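Local atomic coordinates of protein LURP-one-related 15 (PDB entry 1ZXU), a protein that is of unknown molecular function but might be related to phospholipid scramblases and to the tubby-like superfamily of membrane-tethered transcription factors. Residues L80-G83 with S84-V88; G150-L153 with E154-C157; Y197-I200 with A201-V204. One frame throughout, in Å; residues are numbered along the deposited sequence.

Contact 1. Residues L80-G83 with S84-V88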
ATOM      1  N   LEU A  80      -7.255   5.836   1.159  1.00 11.45           N
ATOM      2  CA  LEU A  80      -6.744   6.015  -0.223  1.00 11.78           C
ATOM      3  C   LEU A  80      -7.945   6.251  -1.091  1.00 14.54           C
ATOM      4  O   LEU A  80      -8.845   5.389  -1.130  1.00 16.99           O
ATOM      5  CB  LEU A  80      -6.016   4.739  -0.697  1.00 13.67           C
ATOM      6  CG  LEU A  80      -4.551   4.808  -0.352  1.00 21.78           C
ATOM      7  CD1 LEU A  80      -4.448   4.638   1.183  1.00 19.51           C
ATOM      8  CD2 LEU A  80      -3.883   3.678  -1.081  1.00 25.91           C
ATOM      9  N   LEU A  81      -7.998   7.414  -1.740  1.00 12.76           N
ATOM     10  CA  LEU A  81      -9.114   7.775  -2.639  1.00 12.90           C
ATOM     11  C   LEU A  81      -8.641   7.676  -4.046  1.00 14.60           C
ATOM     12  O   LEU A  81      -7.493   7.987  -4.337  1.00 16.10           O
ATOM     13  CB  LEU A  81      -9.570   9.225  -2.411  1.00 17.57           C
ATOM     14  CG  LEU A  81      -9.829   9.576  -0.939  1.00 17.32           C
ATOM     15  CD1 LEU A  81     -10.146  11.091  -0.816  1.00 29.48           C
ATOM     16  CD2 LEU A  81     -10.991   8.847  -0.451  1.00 20.59           C
ATOM     17  N   ASP A  82      -9.508   7.258  -4.949  1.00 15.17           N
ATOM     18  CA  ASP A  82      -9.110   7.379  -6.374  1.00 16.84           C
ATOM     19  C   ASP A  82      -9.282   8.835  -6.932  1.00 19.41           C
ATOM     20  O   ASP A  82      -9.572   9.765  -6.185  1.00 21.20           O
ATOM     21  CB  ASP A  82      -9.793   6.318  -7.226  1.00 18.54           C
ATOM     22  CG  ASP A  82     -11.284   6.569  -7.414  1.00 25.25           C
ATOM     23  OD1 ASP A  82     -11.765   7.704  -7.205  1.00 23.07           O
ATOM     24  OD2 ASP A  82     -11.986   5.576  -7.718  1.00 29.02           O
ATOM     25  N   GLY A  83      -9.005   9.037  -8.223  1.00 23.31           N
ATOM     26  CA  GLY A  83      -9.119  10.376  -8.843  1.00 26.89           C
ATOM     27  C   GLY A  83     -10.512  11.008  -8.831  1.00 30.14           C
ATOM     28  O   GLY A  83     -10.646  12.239  -8.921  1.00 30.87           O
ATOM     29  N   SER A  84     -11.541  10.171  -8.649  1.00 30.49           N
ATOM     30  CA  SER A  84     -12.916  10.629  -8.571  1.00 32.22           C
ATOM     31  C   SER A  84     -13.301  10.968  -7.122  1.00 31.96           C
ATOM     32  O   SER A  84     -14.373  11.503  -6.855  1.00 31.67           O
ATOM     33  CB  SER A  84     -13.837   9.559  -9.136  1.00 33.59           C
ATOM     34  OG  SER A  84     -13.944   8.499  -8.200  1.00 40.27           O
ATOM     35  N   GLY A  85     -12.403  10.689  -6.184  1.00 27.23           N
ATOM     36  CA  GLY A  85     -12.659  10.976  -4.797  1.00 25.73           C
ATOM     37  C   GLY A  85     -13.314   9.809  -4.050  1.00 22.25           C
ATOM     38  O   GLY A  85     -13.731   9.976  -2.889  1.00 24.04           O
ATOM     39  N   THR A  86     -13.391   8.653  -4.703  1.00 19.48           N
ATOM     40  CA  THR A  86     -14.049   7.465  -4.119  1.00 18.16           C
ATOM     41  C   THR A  86     -13.028   6.698  -3.269  1.00 17.88           C
ATOM     42  O   THR A  86     -11.920   6.422  -3.772  1.00 17.46           O
ATOM     43  CB  THR A  86     -14.547   6.519  -5.187  1.00 20.39           C
ATOM     44  OG1 THR A  86     -15.418   7.211  -6.110  1.00 29.21           O
ATOM     45  CG2 THR A  86     -15.366   5.376  -4.561  1.00 22.58           C
ATOM     46  N   PRO A  87     -13.389   6.354  -2.030  1.00 16.45           N
ATOM     47  CA  PRO A  87     -12.481   5.524  -1.212  1.00 15.72           C
ATOM     48  C   PRO A  87     -12.199   4.192  -1.839  1.00 14.69           C
ATOM     49  O   PRO A  87     -13.137   3.484  -2.256  1.00 16.29           O
ATOM     50  CB  PRO A  87     -13.251   5.328   0.097  1.00 15.93           C
ATOM     51  CG  PRO A  87     -14.154   6.616   0.175  1.00 20.42           C
ATOM     52  CD  PRO A  87     -14.579   6.790  -1.255  1.00 18.27           C
ATOM     53  N   VAL A  88     -10.909   3.808  -1.865  1.00 11.80           N
ATOM     54  CA  VAL A  88     -10.517   2.541  -2.407  1.00 11.44           C
ATOM     55  C   VAL A  88     -10.285   1.550  -1.236  1.00 11.84           C
ATOM     56  O   VAL A  88     -10.786   0.404  -1.244  1.00 13.88           O
ATOM     57  CB  VAL A  88      -9.224   2.706  -3.221  1.00 12.81           C
ATOM     58  CG1 VAL A  88      -8.661   1.335  -3.684  1.00 13.44           C
ATOM     59  CG2 VAL A  88      -9.506   3.714  -4.421  1.00 13.97           C
TER
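Asp82 OD1 is gripped by three donors supplied by the residues that follow it, Ser84 and Thr86. Ser84 OG gives it the shortest bond, 2.5 Å between OG and Asp82 OD1, arriving on the syn side and 21° out of the carboxylate plane. Two backbone groups come in more steeply from that plane: Ser84 N at 2.9 Å from Asp82 OD1, which makes an Asx turn, and Thr86 N at 3.1 Å from the same oxygen. The carboxylate reaches back over its own loop because CG of Asp82 stands between the backbone N and the carbonyl carbon (chi1 72°). Thr86 lies alongside it, and its OG1 donates to Ser84 OG at 2.9 Å, so the serine hydroxyl is both donor and acceptor.

The backbone forms a type I turn from Asp82 to Gly85, closed by Gly85 N to Asp82 O, with Asp82 N bonded to Thr86 O at 2.8 Å. Together with the positive phi of Gly85 (91°), where a side chain would jam against the preceding carbonyl, this makes a 3:5 hairpin with a G1 bulge. One step into the strands, Leu81 and Pro87 form an antiparallel non-hydrogen-bonded pair, Leu81 CD2 lying 3.9 Å from Pro87 CG. Val88 N then bonds Leu80 O at 2.7 Å. Leu80 and Val88 both turn inward, onto Phe65 and the helix 197-211.

Three donors on one carboxylate oxygen would probably favour the charged form and hold its rotation, linking the side chain to the backbone N-H groups of Ser84 and Thr86.

Contact 2. Residues G150-L153 with E154-C157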
ATOM      1  N   GLY A 150      13.925  -5.100   3.261  1.00 20.54           N
ATOM      2  CA  GLY A 150      14.689  -3.950   2.750  1.00 20.88           C
ATOM      3  C   GLY A 150      14.416  -2.746   3.624  1.00 23.22           C
ATOM      4  O   GLY A 150      13.733  -2.864   4.635  1.00 26.43           O
ATOM      5  N   SER A 151      14.916  -1.585   3.223  1.00 21.81           N
ATOM      6  CA  SER A 151      14.874  -0.394   4.101  1.00 21.97           C
ATOM      7  C   SER A 151      14.204   0.828   3.473  1.00 21.45           C
ATOM      8  O   SER A 151      14.574   1.214   2.385  1.00 20.09           O
ATOM      9  CB  SER A 151      16.297  -0.040   4.542  1.00 26.40           C
ATOM     10  OG  SER A 151      16.356   1.273   5.079  1.00 32.17           O
ATOM     11  N   TRP A 152      13.216   1.404   4.176  1.00 22.21           N
ATOM     12  CA  TRP A 152      12.560   2.635   3.742  1.00 22.81           C
ATOM     13  C   TRP A 152      13.580   3.730   3.571  1.00 23.61           C
ATOM     14  O   TRP A 152      13.604   4.405   2.554  1.00 22.22           O
ATOM     15  CB  TRP A 152      11.469   3.072   4.733  1.00 22.86           C
ATOM     16  CG  TRP A 152      10.800   4.365   4.451  1.00 22.94           C
ATOM     17  CD1 TRP A 152      11.042   5.565   5.047  1.00 30.16           C
ATOM     18  CD2 TRP A 152       9.728   4.590   3.516  1.00 24.01           C
ATOM     19  NE1 TRP A 152      10.193   6.533   4.523  1.00 31.21           N
ATOM     20  CE2 TRP A 152       9.383   5.949   3.594  1.00 24.38           C
ATOM     21  CE3 TRP A 152       9.049   3.765   2.623  1.00 25.87           C
ATOM     22  CZ2 TRP A 152       8.387   6.509   2.793  1.00 29.76           C
ATOM     23  CZ3 TRP A 152       8.043   4.310   1.837  1.00 27.38           C
ATOM     24  CH2 TRP A 152       7.714   5.669   1.944  1.00 27.57           C
ATOM     25  N   LEU A 153      14.438   3.901   4.570  1.00 22.33           N
ATOM     26  CA  LEU A 153      15.390   5.013   4.510  1.00 25.35           C
ATOM     27  C   LEU A 153      16.460   4.842   3.413  1.00 22.58           C
ATOM     28  O   LEU A 153      16.915   5.838   2.839  1.00 27.83           O
ATOM     29  CB  LEU A 153      15.998   5.296   5.893  1.00 27.95           C
ATOM     30  CG  LEU A 153      15.036   5.852   6.967  1.00 26.92           C
ATOM     31  CD1 LEU A 153      15.671   5.834   8.364  1.00 32.02           C
ATOM     32  CD2 LEU A 153      14.502   7.216   6.625  1.00 33.64           C
ATOM     33  N   GLU A 154      16.798   3.606   3.053  1.00 22.01           N
ATOM     34  CA  GLU A 154      17.699   3.350   1.919  1.00 25.29           C
ATOM     35  C   GLU A 154      16.992   3.304   0.544  1.00 24.42           C
ATOM     36  O   GLU A 154      17.632   3.264  -0.523  1.00 23.51           O
ATOM     37  CB  GLU A 154      18.492   2.039   2.155  1.00 26.50           C
ATOM     38  CG  GLU A 154      19.590   2.241   3.199  1.00 36.71           C
ATOM     39  CD  GLU A 154      20.343   0.949   3.557  1.00 35.51           C
ATOM     40  OE1 GLU A 154      20.773   0.219   2.626  1.00 50.71           O
ATOM     41  OE2 GLU A 154      20.491   0.678   4.781  1.00 48.88           O
ATOM     42  N   ARG A 155      15.656   3.374   0.571  1.00 21.72           N
ATOM     43  CA  ARG A 155      14.853   3.272  -0.662  1.00 17.47           C
ATOM     44  C   ARG A 155      15.019   1.901  -1.323  1.00 17.93           C
ATOM     45  O   ARG A 155      15.015   1.804  -2.569  1.00 18.76           O
ATOM     46  CB  ARG A 155      15.071   4.430  -1.684  1.00 18.85           C
ATOM     47  CG  ARG A 155      14.943   5.866  -1.143  1.00 19.66           C
ATOM     48  CD  ARG A 155      13.788   5.973  -0.125  1.00 20.40           C
ATOM     49  NE  ARG A 155      13.435   7.361   0.198  1.00 19.96           N
ATOM     50  CZ  ARG A 155      12.540   7.720   1.096  1.00 23.73           C
ATOM     51  NH1 ARG A 155      11.940   6.805   1.841  1.00 25.96           N
ATOM     52  NH2 ARG A 155      12.249   9.015   1.254  1.00 22.20           N
ATOM     53  N   SER A 156      15.083   0.865  -0.477  1.00 16.71           N
ATOM     54  CA  SER A 156      15.330  -0.481  -0.986  1.00 19.07           C
ATOM     55  C   SER A 156      14.273  -1.523  -0.672  1.00 18.07           C
ATOM     56  O   SER A 156      14.521  -2.743  -0.870  1.00 17.96           O
ATOM     57  CB  SER A 156      16.680  -1.007  -0.486  1.00 17.89           C
ATOM     58  OG  SER A 156      16.711  -1.104   0.924  1.00 20.74           O
ATOM     59  N   CYS A 157      13.118  -1.089  -0.193  1.00 17.04           N
ATOM     60  CA  CYS A 157      12.028  -2.014   0.118  1.00 14.28           C
ATOM     61  C   CYS A 157      11.653  -2.874  -1.059  1.00 14.83           C
ATOM     62  O   CYS A 157      11.595  -2.408  -2.191  1.00 15.41           O
ATOM     63  CB  CYS A 157      10.786  -1.223   0.542  1.00 15.75           C
ATOM     64  SG  CYS A 157      11.103  -0.264   2.116  1.00 22.52           S
TER
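The indole of Trp152 is overlapped by the guanidinium of Arg155, which stands on edge above one face, the two planes 89° apart. NH1 is the atom that touches: it sits 3.1 Å above the ring plane, offset toward the rim, and 3.2 Å from Trp152 CE2. Arg155 CZ lies 4.5 Å from the centroid of the five-membered ring, near enough to its normal to count as cation-pi. A bend at chi2 folds the arginine chain back over the turn, and NE is held by Asn186 OD1. Phe187 meets the indole edge-to-face, and Leu207 and Asp208 of the helix 197-211 also touch it.

The same NH1 donates to Trp152 O at 3.0 Å, while Arg155 N closes the type I turn of residues 152 to 155 on that oxygen from the opposite face of its carbonyl plane. Further back, Ser156 N bonds Ser151 O at 2.9 Å almost in line (175°), and two hydroxyls finish the loop: Ser156 OG accepts Ser151 N at 3.0 Å, and Ser151 OG accepts Glu154 N at 3.1 Å. The latter is reached because OG of Ser151 swings opposite its own backbone N (chi1 164°), alongside the peptides that follow. Cys157 SG rests against the backbone N of Trp152.

The eight residues between strands 146-149 and 158-161 thus turn back through 152-155, with Arg155 in the left-handed region. One arginine nitrogen serves both a carbonyl and a pi face, so its positive charge probably gains from both, and the indole is tied to its own turn.

Contact 3. Residues Y197-I200 with A201-V204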
ATOM      1  N   TYR A 197      -1.972  -2.777  -7.768  1.00 13.47           N
ATOM      2  CA  TYR A 197      -1.191  -1.580  -7.379  1.00 12.87           C
ATOM      3  C   TYR A 197      -1.871  -0.788  -6.236  1.00 12.53           C
ATOM      4  O   TYR A 197      -1.228   0.065  -5.589  1.00 12.78           O
ATOM      5  CB  TYR A 197      -0.790  -0.712  -8.606  1.00 13.35           C
ATOM      6  CG  TYR A 197      -1.910   0.089  -9.285  1.00 13.39           C
ATOM      7  CD1 TYR A 197      -2.411   1.273  -8.700  1.00 16.21           C
ATOM      8  CD2 TYR A 197      -2.403  -0.339 -10.539  1.00 18.29           C
ATOM      9  CE1 TYR A 197      -3.398   2.036  -9.352  1.00 21.71           C
ATOM     10  CE2 TYR A 197      -3.388   0.420 -11.187  1.00 25.95           C
ATOM     11  CZ  TYR A 197      -3.878   1.587 -10.562  1.00 24.17           C
ATOM     12  OH  TYR A 197      -4.872   2.362 -11.178  1.00 31.38           O
ATOM     13  N   ALA A 198      -3.155  -1.055  -5.988  1.00 12.75           N
ATOM     14  CA  ALA A 198      -3.793  -0.415  -4.804  1.00 10.91           C
ATOM     15  C   ALA A 198      -3.258  -1.102  -3.560  1.00 13.97           C
ATOM     16  O   ALA A 198      -2.940  -0.478  -2.553  1.00 12.75           O
ATOM     17  CB  ALA A 198      -5.315  -0.485  -4.848  1.00 12.27           C
ATOM     18  N   PHE A 199      -3.114  -2.409  -3.659  1.00  9.69           N
ATOM     19  CA  PHE A 199      -2.498  -3.139  -2.537  1.00 12.34           C
ATOM     20  C   PHE A 199      -1.067  -2.596  -2.269  1.00 11.11           C
ATOM     21  O   PHE A 199      -0.726  -2.227  -1.144  1.00 11.67           O
ATOM     22  CB  PHE A 199      -2.460  -4.619  -2.938  1.00 11.65           C
ATOM     23  CG  PHE A 199      -1.630  -5.467  -2.000  1.00 12.96           C
ATOM     24  CD1 PHE A 199      -1.872  -5.461  -0.605  1.00 16.98           C
ATOM     25  CD2 PHE A 199      -0.555  -6.214  -2.507  1.00 13.46           C
ATOM     26  CE1 PHE A 199      -1.111  -6.229   0.271  1.00 17.83           C
ATOM     27  CE2 PHE A 199       0.179  -7.014  -1.653  1.00 14.42           C
ATOM     28  CZ  PHE A 199      -0.048  -7.011  -0.249  1.00 17.34           C
ATOM     29  N   ILE A 200      -0.231  -2.504  -3.297  1.00 10.09           N
ATOM     30  CA  ILE A 200       1.104  -1.972  -3.075  1.00 10.16           C
ATOM     31  C   ILE A 200       1.115  -0.505  -2.528  1.00 10.26           C
ATOM     32  O   ILE A 200       1.871  -0.173  -1.607  1.00 10.10           O
ATOM     33  CB  ILE A 200       1.959  -2.086  -4.344  1.00 10.29           C
ATOM     34  CG1 ILE A 200       1.980  -3.557  -4.827  1.00 10.50           C
ATOM     35  CG2 ILE A 200       3.345  -1.459  -4.023  1.00 12.44           C
ATOM     36  CD1 ILE A 200       2.585  -4.548  -3.813  1.00 13.35           C
ATOM     37  N   ALA A 201       0.204   0.323  -3.038  1.00 10.33           N
ATOM     38  CA  ALA A 201       0.097   1.716  -2.582  1.00 11.05           C
ATOM     39  C   ALA A 201      -0.274   1.680  -1.098  1.00 10.95           C
ATOM     40  O   ALA A 201       0.289   2.450  -0.347  1.00 11.08           O
ATOM     41  CB  ALA A 201      -1.019   2.455  -3.349  1.00 10.49           C
ATOM     42  N   SER A 202      -1.141   0.753  -0.658  1.00 11.43           N
ATOM     43  CA  SER A 202      -1.419   0.754   0.773  1.00 12.97           C
ATOM     44  C   SER A 202      -0.205   0.405   1.637  1.00 12.92           C
ATOM     45  O   SER A 202      -0.031   0.919   2.768  1.00 12.24           O
ATOM     46  CB  SER A 202      -2.612  -0.184   1.086  1.00 14.24           C
ATOM     47  OG  SER A 202      -2.164  -1.531   1.059  1.00 17.08           O
ATOM     48  N   LEU A 203       0.674  -0.472   1.109  1.00 10.83           N
ATOM     49  CA  LEU A 203       1.882  -0.812   1.826  1.00 11.72           C
ATOM     50  C   LEU A 203       2.823   0.386   1.929  1.00 10.97           C
ATOM     51  O   LEU A 203       3.501   0.557   2.924  1.00 13.82           O
ATOM     52  CB  LEU A 203       2.585  -2.037   1.165  1.00 11.22           C
ATOM     53  CG  LEU A 203       1.742  -3.313   1.220  1.00 13.86           C
ATOM     54  CD1 LEU A 203       2.582  -4.477   0.568  1.00 15.08           C
ATOM     55  CD2 LEU A 203       1.428  -3.730   2.653  1.00 14.16           C
ATOM     56  N   VAL A 204       2.934   1.154   0.830  1.00 11.54           N
ATOM     57  CA  VAL A 204       3.741   2.363   0.809  1.00 11.42           C
ATOM     58  C   VAL A 204       3.261   3.346   1.871  1.00 12.10           C
ATOM     59  O   VAL A 204       4.079   3.923   2.615  1.00 13.13           O
ATOM     60  CB  VAL A 204       3.701   2.997  -0.575  1.00 13.11           C
ATOM     61  CG1 VAL A 204       4.347   4.455  -0.543  1.00 11.76           C
ATOM     62  CG2 VAL A 204       4.418   2.040  -1.586  1.00 12.93           C
TER
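Leu203 packs its CD1 methyl over one face of the Phe199 ring, and this is the close apolar part of the turn: Leu203 CD1 lies 4.2 Å from the centroid of the Phe199 ring, 28° off its normal, a CH-pi contact, with CZ the nearest ring atom. The ring extends along the helix toward the leucine because CG of Phe199 is opposite its backbone N (chi1 170°). Its surroundings are aromatic too, with Tyr117 edge-to-face and Phe146 nearby.

Just as tight is the polar grip on Phe199 O. Ser202 OG donates to it at 2.7 Å, lying in the carbonyl plane on a lone pair, and Leu203 N adds the regular helix bond at 3.2 Å. Ser202 OG also hydrogen-bonds Tyr117 OH, so the hydroxyl links the helix to the strand 115-120. An alanine in place of Ser202 is likely to leave Tyr117 OH without this partner and Phe199 O with the helix bond as its one remaining donor here.

The other flank is looser. Ile200 CG2 stands 4.4 Å from Val204 CG2, and the two side chains turn instead to barrel strands, meeting Met40, Ile42 and Val189. Tyr197, at the start of the helix and partly exposed, points away from the next turn and stacks edge-to-face on Tyr32.

The helix 197-211 runs through the middle of a closed antiparallel barrel, as in the tubby C-terminal domain, so nearly every side chain here is buried. In this apolar setting the serine hydroxyl has two partners, a carbonyl of its own helix and a tyrosine of the barrel wall.

Overall arrangement
Following the chain from the N terminus, contact 1 comes first and closes the hairpin between strands 77-81 and 87-92. Contact 2, later, closes the loop between strands 146-149 and 158-161, and contact 3 is one turn of the helix 197-211 near the C-terminal end. The three lie in series, neither nesting nor crossing. Contacts 1 and 2 are on opposite sides of the chain's centre, their centres about 27 Å apart, and do not touch. The helix connects them: Leu80 CD2 packs 3.9 Å from Ala201 CB, and Trp152 CZ3 lies 4.1 Å from Val204 O. Two hairpins of the barrel wall thus meet its central helix.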